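Local structure of HhaI Restriction Endonuclease (Haemophilus parahaemolyticus, 6UKI) at residues 5-10 with 45-50. The protein cuts double-stranded DNA at a short specific sequence as a restriction endonuclease, probably with the help of metal ions at its active site. Residues are numbered along the deposited sequence; the frame is centred on the assembly and turned at random.
With CA (calcium ion), chain G; nucleotides of chain B.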
loop_
_atom_site.group_PDB
_atom_site.type_symbol
_atom_site.label_atom_id
_atom_site.label_comp_id
_atom_site.label_asym_id
_atom_site.label_seq_id
_atom_site.Cartn_x
_atom_site.Cartn_y
_atom_site.Cartn_z
ATOM N N GLU A 5 13.574 2.084 -2.614
ATOM C CA GLU A 5 14.578 2.789 -3.406
ATOM C C GLU A 5 13.938 3.690 -4.459
ATOM O O GLU A 5 14.503 4.734 -4.808
ATOM C CB GLU A 5 15.517 1.785 -4.075
ATOM C CG GLU A 5 16.393 0.974 -3.128
ATOM C CD GLU A 5 17.243 -0.059 -3.865
ATOM O OE1 GLU A 5 16.823 -0.509 -4.951
ATOM O OE2 GLU A 5 18.332 -0.417 -3.366
ATOM N N PHE A 6 12.766 3.313 -4.975
ATOM C CA PHE A 6 12.136 4.110 -6.021
ATOM C C PHE A 6 11.618 5.439 -5.479
ATOM O O PHE A 6 11.767 6.479 -6.132
ATOM C CB PHE A 6 11.004 3.321 -6.676
ATOM C CG PHE A 6 10.326 4.058 -7.794
ATOM C CD1 PHE A 6 10.848 4.030 -9.079
ATOM C CD2 PHE A 6 9.176 4.794 -7.559
ATOM C CE1 PHE A 6 10.229 4.721 -10.112
ATOM C CE2 PHE A 6 8.548 5.478 -8.584
ATOM C CZ PHE A 6 9.078 5.448 -9.860
ATOM N N GLU A 7 10.985 5.423 -4.301
ATOM C CA GLU A 7 10.554 6.672 -3.676
ATOM C C GLU A 7 11.735 7.614 -3.475
ATOM O O GLU A 7 11.629 8.822 -3.723
ATOM C CB GLU A 7 9.873 6.391 -2.336
ATOM C CG GLU A 7 8.360 6.372 -2.355
ATOM C CD GLU A 7 7.769 6.139 -0.967
ATOM O OE1 GLU A 7 6.696 5.501 -0.863
ATOM O OE2 GLU A 7 8.383 6.595 0.024
ATOM N N VAL A 8 12.877 7.072 -3.044
ATOM C CA VAL A 8 14.047 7.909 -2.804
ATOM C C VAL A 8 14.533 8.547 -4.101
ATOM O O VAL A 8 14.970 9.706 -4.111
ATOM C CB VAL A 8 15.158 7.089 -2.124
ATOM C CG1 VAL A 8 16.499 7.794 -2.270
ATOM C CG2 VAL A 8 14.814 6.856 -0.653
ATOM N N PHE A 9 14.473 7.809 -5.217
ATOM C CA PHE A 9 14.940 8.370 -6.482
ATOM C C PHE A 9 14.027 9.492 -6.966
ATOM O O PHE A 9 14.501 10.443 -7.593
ATOM C CB PHE A 9 15.057 7.269 -7.543
ATOM C CG PHE A 9 16.404 6.586 -7.577
ATOM C CD1 PHE A 9 17.509 7.218 -8.124
ATOM C CD2 PHE A 9 16.563 5.311 -7.060
ATOM C CE1 PHE A 9 18.750 6.585 -8.154
ATOM C CE2 PHE A 9 17.799 4.670 -7.090
ATOM C CZ PHE A 9 18.893 5.309 -7.637
ATOM N N CYS A 10 12.728 9.412 -6.667
ATOM C CA CYS A 10 11.823 10.503 -7.021
ATOM C C CYS A 10 12.075 11.747 -6.181
ATOM O O CYS A 10 12.050 12.867 -6.704
ATOM C CB CYS A 10 10.365 10.082 -6.880
ATOM S SG CYS A 10 9.892 8.647 -7.824
ATOM N N ILE A 45 2.616 14.958 -3.282
ATOM C CA ILE A 45 2.960 14.263 -4.515
ATOM C C ILE A 45 3.033 12.778 -4.197
ATOM O O ILE A 45 3.734 12.377 -3.262
ATOM C CB ILE A 45 4.303 14.749 -5.086
ATOM C CG1 ILE A 45 4.287 16.261 -5.300
ATOM C CG2 ILE A 45 4.634 14.012 -6.379
ATOM C CD1 ILE A 45 5.665 16.824 -5.595
ATOM N N GLU A 46 2.323 11.965 -4.972
ATOM C CA GLU A 46 2.276 10.528 -4.743
ATOM C C GLU A 46 3.184 9.805 -5.736
ATOM O O GLU A 46 3.011 9.943 -6.951
ATOM C CB GLU A 46 0.841 10.020 -4.861
ATOM C CG GLU A 46 0.688 8.522 -4.633
ATOM C CD GLU A 46 1.034 8.088 -3.218
ATOM O OE1 GLU A 46 1.133 6.867 -2.992
ATOM O OE2 GLU A 46 1.205 8.953 -2.333
ATOM N N ALA A 47 4.131 9.023 -5.215
ATOM C CA ALA A 47 5.028 8.207 -6.026
ATOM C C ALA A 47 4.459 6.802 -6.183
ATOM O O ALA A 47 4.019 6.200 -5.202
ATOM C CB ALA A 47 6.412 8.133 -5.375
ATOM N N LYS A 48 4.479 6.272 -7.408
ATOM C CA LYS A 48 4.015 4.912 -7.662
ATOM C C LYS A 48 4.853 4.297 -8.769
ATOM O O LYS A 48 5.126 4.953 -9.771
ATOM C CB LYS A 48 2.534 4.884 -8.071
ATOM C CG LYS A 48 1.597 5.342 -6.980
ATOM C CD LYS A 48 0.236 4.724 -7.091
ATOM C CE LYS A 48 -0.362 4.557 -5.698
ATOM N NZ LYS A 48 0.681 4.054 -4.752
ATOM N N MET A 49 5.252 3.039 -8.595
ATOM C CA MET A 49 6.002 2.340 -9.637
ATOM C C MET A 49 5.096 2.034 -10.833
ATOM O O MET A 49 3.871 2.127 -10.741
ATOM C CB MET A 49 6.615 1.053 -9.081
ATOM C CG MET A 49 8.007 1.223 -8.507
ATOM S SD MET A 49 8.485 -0.067 -7.341
ATOM C CE MET A 49 9.720 -0.961 -8.262
ATOM N N PRO A 50 5.674 1.663 -11.980
ATOM C CA PRO A 50 4.830 1.352 -13.147
ATOM C C PRO A 50 3.787 0.273 -12.898
ATOM O O PRO A 50 2.711 0.317 -13.505
ATOM C CB PRO A 50 5.856 0.923 -14.199
ATOM C CG PRO A 50 7.050 1.723 -13.863
ATOM C CD PRO A 50 7.097 1.765 -12.358
HETATM CA CA CA G . 3.123 5.775 -3.250
ATOM P P DT B 10 4.467 0.957 -4.852
ATOM O OP1 DT B 10 5.562 1.566 -5.632
ATOM O OP2 DT B 10 3.230 1.720 -4.568
ATOM O "O5'" DT B 10 4.040 -0.408 -5.573
ATOM C "C5'" DT B 10 5.008 -1.213 -6.220
ATOM C "C4'" DT B 10 5.416 -2.386 -5.348
ATOM O "O4'" DT B 10 4.257 -3.215 -5.041
ATOM C "C3'" DT B 10 6.456 -3.322 -5.972
ATOM O "O3'" DT B 10 7.388 -3.716 -4.974
ATOM C "C2'" DT B 10 5.610 -4.502 -6.464
ATOM C "C1'" DT B 10 4.521 -4.566 -5.402
ATOM N N1 DT B 10 3.221 -5.208 -5.868
ATOM C C2 DT B 10 2.635 -6.204 -5.103
ATOM O O2 DT B 10 3.117 -6.631 -4.073
ATOM N N3 DT B 10 1.456 -6.689 -5.595
ATOM C C4 DT B 10 0.812 -6.296 -6.752
ATOM O O4 DT B 10 -0.249 -6.799 -7.114
ATOM C C5 DT B 10 1.470 -5.250 -7.507
ATOM C C7 DT B 10 0.858 -4.740 -8.779
ATOM C C6 DT B 10 2.628 -4.761 -7.033
ATOM P P DC B 9 2.070 3.740 -1.131
ATOM O OP1 DC B 9 3.086 4.768 -1.402
ATOM O OP2 DC B 9 0.811 3.691 -1.879
ATOM O "O5'" DC B 9 2.798 2.331 -1.323
ATOM C "C5'" DC B 9 4.158 2.221 -1.026
ATOM C "C4'" DC B 9 4.618 0.788 -1.117
ATOM O "O4'" DC B 9 3.988 -0.019 -0.096
ATOM C "C3'" DC B 9 4.273 0.058 -2.394
ATOM O "O3'" DC B 9 5.106 0.486 -3.452
ATOM C "C2'" DC B 9 4.581 -1.375 -1.960
ATOM C "C1'" DC B 9 3.996 -1.382 -0.537
ATOM N N1 DC B 9 2.597 -1.914 -0.489
ATOM C C2 DC B 9 2.389 -3.281 -0.346
ATOM O O2 DC B 9 3.364 -4.020 -0.231
ATOM N N3 DC B 9 1.116 -3.756 -0.325
ATOM C C4 DC B 9 0.084 -2.913 -0.443
ATOM N N4 DC B 9 -1.153 -3.425 -0.410
ATOM C C5 DC B 9 0.274 -1.511 -0.600
ATOM C C6 DC B 9 1.533 -1.059 -0.621
HETATM O O HOH W 1 5.308 5.526 -3.025
#
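The ring of Phe-6 meets the side chain of Met-49 face-on: Met-49 CG lies 3.9 Å from the ring centroid, 19° off the normal, a CH-pi contact offset toward Phe-6 CG. Met-49 SD passes obliquely beyond, 5.2 Å from the Phe-6 ring centroid, in a Met-aromatic contact. With CG anti to the backbone N (chi1 -178°), Phe-6 carries its flat, apolar ring to the chain leaving the strand, where the CG methylene of Met-49 covers its face. Phe-6 CE2 also lies 3.7 Å from Lys-48 O, obliquely to the ring; Thr-131 hydrogen-bonds that oxygen. Ala-47 has a small methyl that fits where the helix comes near: its CB touches Glu-7 CG at 4.0 Å, with Cys-10 SG beside it at 4.3 Å.

Glu-46 OE1, Ala-47 O, Lys-48 NZ and Met-49 N turn to the metal and the DNA. Calcium is bound by Glu-46 OE1 at 2.3 Å and by Ala-47 O, together with Asp-34, OP1 of DC9 of chain B and a water. Lys-48 NZ gives a hydrogen bond to OP2 of DC9 of chain B at 2.9 Å and forms a salt bridge with Glu-46 OE1 whose hydrogen bond is weak, while Met-49 N makes a weak hydrogen bond to OP1 of DT10 of chain B. Asp-34 followed by Glu-46-Ala-47-Lys-48 is consistent with the PD-(D/E)XK nuclease motif; here the lysine reaches a DNA phosphate. Glu-7, its side chain about 4 Å from a second calcium, forms a salt bridge with Lys-24 through OE2; its acidic end suits this metal-rich border.

Helix 3-18 thus packs against strand 43-47 of the mixed sheet, where Ile-130 of parallel strand 126-132 also touches Ala-47 and Cys-10. On the sheet's other side, Tyr-121 of helix 110-122 contacts Glu-46 and Lys-48.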